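Local coordinates for putative peptide ABC-transport system periplasmic peptide-binding protein (Campylobacter jejuni, PDB 4OEV), which binds nickel(II) outside the cytoplasm, here in a site shared with oxalate, and probably delivers it to an ABC-type importer, at residues N19-E24 against E146-S151; N31-G36 against Q155-T160; V71-G76 against M137-L142; P162-K167 against K177-F182. One frame throughout, in Å; residues are numbered along the deposited sequence.

Contact 1. Residues N19-E24 against E146-S151; sequences NPAYSE and ENLNTS
Packing centres on L148: one methyl meets A21 of the short 3-10 turn P20-A21, the other N19 just before it. L148 CD2 lies 3.6 Å from A21 CB, while L148 CD1 rests as a methyl against the side-chain amide of N19, 3.6 Å from ND2. With L148 CG anti to the backbone N (chi1 -163°), the isobutyl group is turned onto both residues at once. Y22 completes the apolar part: its ring carbon CE2 passes 4.1 Å from L148 CG, and A21 CB covers one face of the same ring near its rim.

Polar approaches gather round the far end of Y22. The carbonyl oxygen of L148 sits at the ring edge, close to the ring plane, 3.4 Å from Y22 CE2. Y22 OH comes to 3.3 Å of N149 OD1, yet the polar partner of this hydroxyl is the carbonyl of N96. Local bonds keep both loops in shape. N19 OD1 accepts from A21 N in an Asx turn, and N147 OD1 accepts both the backbone NH and the side-chain amide of N149, in a second Asx turn that also holds the N149 amide in place.

N154 bridges the two loops, bonding N19 ND2 and the L148 carbonyl. The contact thus joins the loop leaving strand 6-11 to the loop that follows helix 140-143, and L143 of that helix packs on L148.

Contact 2. Residues N31-G36 against Q155-T160; sequences NLVFSG and QNPIGT
T160 OG1 is gripped from two directions: S35 OG lies 2.6 Å from it in a hydrogen bond, and water 1 sits 2.5 Å from the same oxygen. That water is also hydrogen-bonded to S35 N (2.9 Å), which ties backbone and side chain of S35 to one threonine hydroxyl. In this solute-binding protein of family 5, a member of the periplasmic binding protein clan, the bonds fasten the chain just beyond helix 30-33 to an irregular segment leading into strand 163-169. A chi1 of 61° puts S35 OG between its own backbone N and carbonyl carbon, where it can face T160 and also bond Y183 OH.

Apolar packing takes over nearer the helix. P157 CB approaches the F34 ring obliquely, 3.7 Å from CZ, and V33 CG1 comes within 3.9 Å of that same CB. V33 CG1 also lies over one face of the F34 ring, offset toward the rim, so helix end, phenyl ring and proline form one packed group. On the proline's side F165 of strand 163-169 adds to it, while F34 rests also on P20.

Between the polar and apolar parts the backbones come close, F34 and G159 standing only 4.6 Å apart at their CA atoms. Glycine, having no side chain, lets V33 O reach 3.2 Å from G159 CA in a CA-H...O contact. The buried I158 O has no polar partner and lies 3.4 Å from F34 CE1.

Contact 3. Residues V71-G76 against M137-L142; sequences VLWHDG and MLPKHL
W73 lays one face of its indole against P139. P139 CB stands 3.7 Å from the centroid of the W73 six-membered ring, almost on the ring normal, a CH-pi contact, while P139 CD touches W73 CZ3 at the same distance. With CG anti to the carbonyl carbon (chi1 -66°), W73 is swung toward the 137-142 segment, and the M137 carbonyl oxygen ends up at the indole edge, near its plane. The type I beta turn W73-G76 faces the start of helix 140-143, with P139 at the N-cap position.

H141 takes a different torsion: chi1 of 70° sets its ring between the backbone N and carbonyl carbon. It turns its edge to the five-membered ring of W73 in an edge-to-face pair, planes at 68°, with H141 CE1 3.7 Å from W73 CD1. H141 NE2 donates a straight 2.7 Å bond to D75 OD2, meeting the syn lone pair within the imidazole plane. L142 CD1 lies 3.6 Å from D75 OD2.

W73 NE1 bonds D83 of helix 81-92, and D75 OD1 accepts from V77 N. The carboxylate is held at both oxygens, and its bond to NE2 helps set the imidazole's rotation; D75's negative charge would probably favour a protonated H141.

Contact 4. Residues P162-K167 against K177-F182; sequences PYKFVK and KANEHF
P162 and F182 form the tight end of this contact. The proline lies flat over one face of the phenyl ring, with P162 CB 3.5 Å from F182 CE2 and P162 CD 3.6 Å from F182 CZ, and both residues are buried. Next to them the two strands of the beta hairpin 163-169/173-178 are joined. K164 and K177 make the antiparallel hydrogen-bonded pair, K164 N to K177 O at 2.7 Å and K177 N to K164 O at 2.9 Å; past the strand end, N179 N bonds P162 O at 2.8 Å. Y163, on the other sheet face from K164, runs its ring past the K177 carbonyl and ends with OH bonded to T189 O.

The solvent side is looser. K164, extended beyond CG, reaches the bent side chain of E180 and forms a salt bridge, K164 NZ to E180 OE2 at 3.1 Å, on the syn side but 23° out of the carboxylate plane; the bond to OE1 is weak. K177 leaves the same sheet face, its CG touching V166 CG2 at 3.7 Å.

K164 NZ and K177 NZ stand 6.3 Å apart, so E180 probably offsets some of the positive charge gathered on this exposed face.

Overall arrangement
Contacts 1 and 2 are buried, whereas contacts 3 and 4 each combine a buried side with a more open one. Contacts 1 and 2 share the loop between helix 140-143 and strand 163-169; contact 3 uses that helix and contact 4 that strand. Contact 1 is mainly leucine and tyrosine packing, contact 2 adds a water and two hydroxyls, and ionisable groups appear in the outer parts of contacts 3 and 4. Contact 2 touches all three others: S35 and G159 probably bond the backbones of M137 and H74 in contact 3, L32 O probably bonds Y163 N in contact 4, and F34 packs on P20 of contact 1. L138 links contacts 1 and 3; contacts 1 and 4 do not touch.

Contact 1. Residues N19-E24 against E146-S151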
# COMPACT_ATOMS: atom_id res chain seq x y z
N ASN A 19 -9.34 -0.03 13.00
CA ASN A 19 -8.95 1.12 13.80
C ASN A 19 -7.87 1.84 13.01
O ASN A 19 -6.84 1.24 12.69
CB ASN A 19 -8.46 0.64 15.16
CG ASN A 19 -7.96 1.75 16.05
OD1 ASN A 19 -7.59 2.83 15.60
ND2 ASN A 19 -7.98 1.48 17.33
N PRO A 20 -8.12 3.10 12.65
CA PRO A 20 -7.16 3.92 11.89
C PRO A 20 -5.71 3.85 12.43
O PRO A 20 -4.79 3.89 11.63
CB PRO A 20 -7.73 5.34 12.03
CG PRO A 20 -9.20 5.13 12.26
CD PRO A 20 -9.43 3.77 12.80
N ALA A 21 -5.52 3.71 13.75
CA ALA A 21 -4.16 3.67 14.30
C ALA A 21 -3.34 2.47 13.80
O ALA A 21 -2.10 2.51 13.90
CB ALA A 21 -4.21 3.65 15.80
N TYR A 22 -4.02 1.43 13.30
CA TYR A 22 -3.36 0.20 12.82
C TYR A 22 -3.58 -0.02 11.31
O TYR A 22 -3.36 -1.14 10.78
CB TYR A 22 -3.85 -1.02 13.67
CG TYR A 22 -3.63 -0.71 15.13
CD1 TYR A 22 -2.33 -0.65 15.64
CD2 TYR A 22 -4.68 -0.41 15.97
CE1 TYR A 22 -2.08 -0.33 16.95
CE2 TYR A 22 -4.46 -0.07 17.34
CZ TYR A 22 -3.15 -0.04 17.80
OH TYR A 22 -2.85 0.27 19.10
N SER A 23 -3.92 1.06 10.61
CA SER A 23 -4.00 1.01 9.15
C SER A 23 -2.66 0.61 8.50
O SER A 23 -1.65 1.28 8.73
CB SER A 23 -4.35 2.36 8.58
OG SER A 23 -4.34 2.30 7.17
N GLU A 24 -2.68 -0.40 7.64
CA GLU A 24 -1.49 -0.76 6.88
C GLU A 24 -1.68 -0.57 5.38
O GLU A 24 -0.97 -1.18 4.59
CB GLU A 24 -1.06 -2.21 7.17
CG GLU A 24 -0.55 -2.36 8.60
CD GLU A 24 0.15 -3.66 8.84
OE1 GLU A 24 -0.35 -4.72 8.41
OE2 GLU A 24 1.26 -3.62 9.41
N GLU A 146 -9.09 3.38 27.19
CA GLU A 146 -8.88 2.07 26.64
C GLU A 146 -7.41 1.82 26.32
O GLU A 146 -6.63 2.77 26.11
CB GLU A 146 -9.73 1.92 25.39
CG GLU A 146 -11.23 1.80 25.73
CD GLU A 146 -11.58 0.41 26.24
OE1 GLU A 146 -11.42 -0.57 25.47
OE2 GLU A 146 -11.97 0.30 27.41
N ASN A 147 -7.03 0.55 26.30
CA ASN A 147 -5.77 0.13 25.69
C ASN A 147 -6.01 0.01 24.21
O ASN A 147 -6.64 -0.94 23.75
CB ASN A 147 -5.28 -1.17 26.30
CG ASN A 147 -3.90 -1.58 25.79
OD1 ASN A 147 -3.42 -1.12 24.75
ND2 ASN A 147 -3.23 -2.42 26.57
N LEU A 148 -5.52 0.99 23.46
CA LEU A 148 -5.80 1.07 22.05
C LEU A 148 -5.39 -0.22 21.31
O LEU A 148 -5.98 -0.56 20.29
CB LEU A 148 -5.09 2.28 21.44
CG LEU A 148 -5.64 2.70 20.07
CD1 LEU A 148 -7.04 3.35 20.23
CD2 LEU A 148 -4.67 3.62 19.37
N ASN A 149 -4.38 -0.91 21.85
CA ASN A 149 -3.86 -2.13 21.24
C ASN A 149 -4.83 -3.30 21.20
O ASN A 149 -4.87 -4.05 20.22
CB ASN A 149 -2.58 -2.59 21.96
CG ASN A 149 -1.46 -1.55 21.92
OD1 ASN A 149 -0.71 -1.50 20.96
ND2 ASN A 149 -1.30 -0.78 22.99
N THR A 150 -5.61 -3.45 22.27
CA THR A 150 -6.38 -4.67 22.44
C THR A 150 -7.87 -4.42 22.66
O THR A 150 -8.61 -5.35 22.88
CB THR A 150 -5.82 -5.48 23.62
OG1 THR A 150 -5.82 -4.66 24.79
CG2 THR A 150 -4.35 -5.93 23.35
N SER A 151 -8.29 -3.16 22.60
CA SER A 151 -9.68 -2.76 22.95
C SER A 151 -10.70 -3.52 22.11
O SER A 151 -10.42 -3.82 20.95
CB SER A 151 -9.87 -1.26 22.75
OG SER A 151 -11.19 -0.83 23.09

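Contact 2. Residues N31-G36 against Q155-T160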
# COMPACT_ATOMS: atom_id res chain seq x y z
N ASN A 31 -11.75 2.90 5.98
CA ASN A 31 -12.30 4.08 5.28
C ASN A 31 -13.83 4.08 5.10
O ASN A 31 -14.40 5.06 4.60
CB ASN A 31 -11.63 4.24 3.91
CG ASN A 31 -10.24 4.85 4.02
OD1 ASN A 31 -9.23 4.14 4.07
ND2 ASN A 31 -10.18 6.18 4.02
N LEU A 32 -14.51 2.99 5.48
CA LEU A 32 -15.99 2.97 5.48
C LEU A 32 -16.51 3.53 6.81
O LEU A 32 -17.44 4.35 6.86
CB LEU A 32 -16.50 1.55 5.29
CG LEU A 32 -16.01 0.87 4.02
CD1 LEU A 32 -16.46 -0.56 3.97
CD2 LEU A 32 -16.54 1.64 2.81
N VAL A 33 -15.91 3.07 7.90
CA VAL A 33 -16.34 3.45 9.25
C VAL A 33 -15.79 4.81 9.69
O VAL A 33 -16.45 5.57 10.42
CB VAL A 33 -15.90 2.33 10.24
CG1 VAL A 33 -16.27 2.65 11.67
CG2 VAL A 33 -16.50 0.99 9.80
N PHE A 34 -14.58 5.14 9.26
CA PHE A 34 -13.93 6.36 9.75
C PHE A 34 -13.76 7.39 8.66
O PHE A 34 -13.84 7.06 7.46
CB PHE A 34 -12.56 6.03 10.35
CG PHE A 34 -12.64 5.09 11.51
CD1 PHE A 34 -12.78 5.59 12.81
CD2 PHE A 34 -12.63 3.72 11.32
CE1 PHE A 34 -12.87 4.73 13.89
CE2 PHE A 34 -12.72 2.84 12.39
CZ PHE A 34 -12.83 3.35 13.69
N SER A 35 -13.58 8.64 9.06
CA SER A 35 -13.19 9.67 8.12
C SER A 35 -12.20 10.57 8.78
O SER A 35 -12.20 10.69 10.02
CB SER A 35 -14.41 10.45 7.62
OG SER A 35 -15.04 11.07 8.71
N GLY A 36 -11.40 11.24 7.96
CA GLY A 36 -10.29 12.05 8.42
C GLY A 36 -10.56 13.52 8.22
O GLY A 36 -11.64 13.91 7.75
N GLN A 155 -12.97 -4.39 17.21
CA GLN A 155 -13.87 -5.29 16.48
C GLN A 155 -15.32 -4.79 16.53
O GLN A 155 -16.21 -5.46 16.05
CB GLN A 155 -13.78 -6.71 17.04
CG GLN A 155 -12.42 -7.41 16.84
CD GLN A 155 -11.35 -6.91 17.80
OE1 GLN A 155 -11.63 -6.63 18.97
NE2 GLN A 155 -10.13 -6.79 17.32
N ASN A 156 -15.53 -3.61 17.13
CA ASN A 156 -16.85 -2.94 17.20
C ASN A 156 -16.67 -1.44 16.98
O ASN A 156 -17.09 -0.65 17.82
CB ASN A 156 -17.51 -3.16 18.57
CG ASN A 156 -17.82 -4.62 18.84
OD1 ASN A 156 -18.95 -5.07 18.65
ND2 ASN A 156 -16.81 -5.37 19.30
N PRO A 157 -16.05 -1.05 15.85
CA PRO A 157 -15.58 0.34 15.69
C PRO A 157 -16.73 1.34 15.60
O PRO A 157 -17.75 1.04 14.97
CB PRO A 157 -14.79 0.28 14.38
CG PRO A 157 -15.49 -0.78 13.60
CD PRO A 157 -15.89 -1.82 14.61
N ILE A 158 -16.57 2.49 16.25
CA ILE A 158 -17.49 3.61 16.10
C ILE A 158 -16.71 4.73 15.38
O ILE A 158 -15.62 5.10 15.83
CB ILE A 158 -18.03 4.10 17.47
CG1 ILE A 158 -19.00 3.09 18.08
CG2 ILE A 158 -18.67 5.45 17.32
CD1 ILE A 158 -20.33 2.93 17.30
N GLY A 159 -17.24 5.25 14.28
CA GLY A 159 -16.53 6.28 13.52
C GLY A 159 -17.39 7.44 13.03
O GLY A 159 -18.57 7.58 13.43
N THR A 160 -16.82 8.31 12.20
CA THR A 160 -17.61 9.39 11.62
C THR A 160 -17.90 9.07 10.13
O THR A 160 -18.53 9.87 9.46
CB THR A 160 -16.89 10.75 11.66
OG1 THR A 160 -15.55 10.54 11.19
CG2 THR A 160 -16.81 11.35 13.12
O HOH W 1 -13.76 9.02 11.93

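Contact 3. Residues V71-G76 against M137-L142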
# COMPACT_ATOMS: atom_id res chain seq x y z
N VAL A 71 -20.69 17.47 12.74
CA VAL A 71 -20.44 16.05 12.58
C VAL A 71 -20.80 15.22 13.81
O VAL A 71 -20.50 15.60 14.94
CB VAL A 71 -18.95 15.80 12.23
CG1 VAL A 71 -18.64 14.31 12.18
CG2 VAL A 71 -18.59 16.53 10.92
N LEU A 72 -21.48 14.10 13.59
CA LEU A 72 -21.72 13.12 14.64
C LEU A 72 -20.90 11.84 14.40
O LEU A 72 -20.74 11.41 13.27
CB LEU A 72 -23.19 12.73 14.70
CG LEU A 72 -24.18 13.58 15.50
CD1 LEU A 72 -23.58 14.94 15.91
CD2 LEU A 72 -25.47 13.69 14.70
N TRP A 73 -20.39 11.27 15.50
CA TRP A 73 -19.93 9.88 15.57
C TRP A 73 -21.15 8.97 15.40
O TRP A 73 -22.26 9.41 15.59
CB TRP A 73 -19.27 9.58 16.92
CG TRP A 73 -18.00 10.31 17.19
CD1 TRP A 73 -17.81 11.40 18.01
CD2 TRP A 73 -16.72 10.01 16.63
NE1 TRP A 73 -16.49 11.78 17.99
CE2 TRP A 73 -15.80 10.95 17.16
CE3 TRP A 73 -16.26 9.03 15.73
CZ2 TRP A 73 -14.44 10.93 16.82
CZ3 TRP A 73 -14.91 9.01 15.39
CH2 TRP A 73 -14.02 9.96 15.91
N HIS A 74 -20.93 7.70 15.09
CA HIS A 74 -22.02 6.76 14.86
C HIS A 74 -22.89 6.52 16.09
O HIS A 74 -23.99 5.96 15.96
CB HIS A 74 -21.46 5.45 14.32
CG HIS A 74 -20.81 5.59 12.98
ND1 HIS A 74 -19.89 4.69 12.48
CD2 HIS A 74 -20.95 6.56 12.04
CE1 HIS A 74 -19.48 5.10 11.29
NE2 HIS A 74 -20.12 6.23 11.00
N ASP A 75 -22.43 6.94 17.28
CA ASP A 75 -23.21 6.71 18.50
C ASP A 75 -23.95 7.96 18.99
O ASP A 75 -24.45 7.98 20.10
CB ASP A 75 -22.34 6.13 19.63
CG ASP A 75 -21.24 7.07 20.08
OD1 ASP A 75 -21.07 8.15 19.47
OD2 ASP A 75 -20.48 6.66 20.99
N GLY A 76 -23.95 9.01 18.17
CA GLY A 76 -24.73 10.20 18.48
C GLY A 76 -23.91 11.33 19.05
O GLY A 76 -24.31 12.48 18.96
N MET A 137 -10.29 9.78 12.15
CA MET A 137 -10.20 10.28 13.53
C MET A 137 -10.86 9.25 14.48
O MET A 137 -11.75 8.48 14.08
CB MET A 137 -10.84 11.67 13.65
CG MET A 137 -10.11 12.79 12.88
SD MET A 137 -8.48 13.18 13.54
CE MET A 137 -7.53 12.11 12.43
N LEU A 138 -10.32 9.16 15.69
CA LEU A 138 -10.81 8.24 16.72
C LEU A 138 -11.69 8.99 17.74
O LEU A 138 -11.49 10.18 17.95
CB LEU A 138 -9.67 7.61 17.49
CG LEU A 138 -8.73 6.72 16.67
CD1 LEU A 138 -7.50 6.44 17.49
CD2 LEU A 138 -9.48 5.48 16.33
N PRO A 139 -12.62 8.26 18.39
CA PRO A 139 -13.49 8.87 19.41
C PRO A 139 -12.90 8.85 20.81
O PRO A 139 -12.87 7.82 21.48
CB PRO A 139 -14.76 8.02 19.33
CG PRO A 139 -14.31 6.68 18.83
CD PRO A 139 -13.13 6.94 17.95
N LYS A 140 -12.46 10.03 21.24
CA LYS A 140 -11.96 10.21 22.60
C LYS A 140 -12.90 9.64 23.65
O LYS A 140 -12.48 8.90 24.53
CB LYS A 140 -11.70 11.68 22.86
CG LYS A 140 -11.26 12.01 24.28
CD LYS A 140 -10.73 13.42 24.33
CE LYS A 140 -10.20 13.81 25.70
NZ LYS A 140 -11.32 14.05 26.65
N HIS A 141 -14.20 9.92 23.52
CA HIS A 141 -15.14 9.56 24.58
C HIS A 141 -15.30 8.05 24.78
O HIS A 141 -15.88 7.64 25.81
CB HIS A 141 -16.53 10.19 24.33
CG HIS A 141 -17.27 9.58 23.18
ND1 HIS A 141 -17.19 10.08 21.90
CD2 HIS A 141 -18.10 8.51 23.11
CE1 HIS A 141 -17.93 9.35 21.08
NE2 HIS A 141 -18.49 8.38 21.79
N LEU A 142 -14.86 7.26 23.79
CA LEU A 142 -14.89 5.79 23.85
C LEU A 142 -13.52 5.10 24.11
O LEU A 142 -13.49 3.98 24.60
CB LEU A 142 -15.44 5.20 22.53
CG LEU A 142 -16.90 5.55 22.20
CD1 LEU A 142 -17.24 5.18 20.76
CD2 LEU A 142 -17.88 4.87 23.16

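Contact 4. Residues P162-K167 against K177-F182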
# COMPACT_ATOMS: atom_id res chain seq x y z
N PRO A 162 -19.00 6.98 6.30
CA PRO A 162 -20.32 6.78 5.63
C PRO A 162 -21.07 5.51 6.05
O PRO A 162 -22.27 5.36 5.80
CB PRO A 162 -19.96 6.69 4.14
CG PRO A 162 -18.45 6.19 4.12
CD PRO A 162 -17.88 6.96 5.34
N TYR A 163 -20.37 4.60 6.69
CA TYR A 163 -20.94 3.31 7.00
C TYR A 163 -20.77 2.90 8.46
O TYR A 163 -19.66 2.97 9.01
CB TYR A 163 -20.34 2.24 6.08
CG TYR A 163 -21.04 2.20 4.74
CD1 TYR A 163 -22.28 1.58 4.63
CD2 TYR A 163 -20.49 2.78 3.60
CE1 TYR A 163 -22.96 1.54 3.43
CE2 TYR A 163 -21.19 2.74 2.37
CZ TYR A 163 -22.42 2.11 2.31
OH TYR A 163 -23.19 2.04 1.15
N LYS A 164 -21.84 2.41 9.05
CA LYS A 164 -21.85 1.99 10.45
C LYS A 164 -21.56 0.50 10.48
O LYS A 164 -22.05 -0.23 9.61
CB LYS A 164 -23.20 2.31 11.14
CG LYS A 164 -23.53 3.78 11.33
CD LYS A 164 -24.90 3.98 12.04
CE LYS A 164 -25.11 5.42 12.51
NZ LYS A 164 -26.36 5.64 13.33
N PHE A 165 -20.72 0.08 11.43
CA PHE A 165 -20.38 -1.34 11.60
C PHE A 165 -21.60 -2.13 12.10
O PHE A 165 -22.25 -1.71 13.07
CB PHE A 165 -19.19 -1.51 12.58
CG PHE A 165 -18.90 -2.94 12.95
CD1 PHE A 165 -18.07 -3.72 12.15
CD2 PHE A 165 -19.44 -3.51 14.09
CE1 PHE A 165 -17.80 -5.04 12.49
CE2 PHE A 165 -19.17 -4.83 14.44
CZ PHE A 165 -18.37 -5.59 13.63
N VAL A 166 -21.91 -3.26 11.46
CA VAL A 166 -23.00 -4.14 11.89
C VAL A 166 -22.53 -5.46 12.52
O VAL A 166 -22.85 -5.76 13.66
CB VAL A 166 -23.94 -4.50 10.74
CG1 VAL A 166 -25.01 -5.43 11.26
CG2 VAL A 166 -24.57 -3.25 10.16
N LYS A 167 -21.83 -6.29 11.75
CA LYS A 167 -21.28 -7.51 12.33
C LYS A 167 -20.13 -8.02 11.50
O LYS A 167 -19.86 -7.54 10.40
CB LYS A 167 -22.35 -8.58 12.45
CG LYS A 167 -22.83 -9.19 11.15
CD LYS A 167 -23.66 -10.43 11.48
CE LYS A 167 -24.27 -11.05 10.23
NZ LYS A 167 -25.04 -12.30 10.50
N LYS A 177 -23.99 -0.95 7.59
CA LYS A 177 -25.21 -0.28 7.13
C LYS A 177 -24.93 1.21 6.98
O LYS A 177 -24.00 1.75 7.62
CB LYS A 177 -26.39 -0.58 8.06
CG LYS A 177 -26.28 -0.09 9.51
CD LYS A 177 -27.62 -0.36 10.27
CE LYS A 177 -27.55 0.06 11.75
NZ LYS A 177 -28.90 -0.03 12.46
N ALA A 178 -25.68 1.87 6.11
CA ALA A 178 -25.45 3.27 5.80
C ALA A 178 -25.55 4.16 7.06
O ALA A 178 -26.34 3.86 7.96
CB ALA A 178 -26.44 3.76 4.76
N ASN A 179 -24.71 5.19 7.11
CA ASN A 179 -24.75 6.21 8.15
C ASN A 179 -25.77 7.26 7.74
O ASN A 179 -25.48 8.11 6.90
CB ASN A 179 -23.36 6.83 8.36
CG ASN A 179 -23.38 8.00 9.37
OD1 ASN A 179 -24.41 8.31 9.96
ND2 ASN A 179 -22.21 8.63 9.57
N GLU A 180 -26.95 7.23 8.37
CA GLU A 180 -28.06 8.07 7.96
C GLU A 180 -27.85 9.54 8.35
O GLU A 180 -28.62 10.41 7.92
CB GLU A 180 -29.38 7.55 8.57
CG GLU A 180 -29.54 7.83 10.07
CD GLU A 180 -28.80 6.85 11.00
OE1 GLU A 180 -29.32 6.63 12.12
OE2 GLU A 180 -27.71 6.32 10.62
N HIS A 181 -26.85 9.79 9.21
CA HIS A 181 -26.41 11.14 9.52
C HIS A 181 -24.97 11.38 9.10
O HIS A 181 -24.14 11.76 9.91
CB HIS A 181 -26.56 11.43 11.03
CG HIS A 181 -27.93 11.13 11.56
ND1 HIS A 181 -28.17 10.13 12.48
CD2 HIS A 181 -29.13 11.71 11.30
CE1 HIS A 181 -29.47 10.10 12.76
NE2 HIS A 181 -30.07 11.05 12.06
N PHE A 182 -24.69 11.14 7.82
CA PHE A 182 -23.34 11.32 7.28
C PHE A 182 -23.26 12.75 6.75
O PHE A 182 -23.98 13.13 5.82
CB PHE A 182 -23.04 10.27 6.20
CG PHE A 182 -21.63 10.31 5.68
CD1 PHE A 182 -20.55 10.44 6.55
CD2 PHE A 182 -21.38 10.16 4.33
CE1 PHE A 182 -19.24 10.47 6.08
CE2 PHE A 182 -20.08 10.17 3.85
CZ PHE A 182 -19.01 10.33 4.73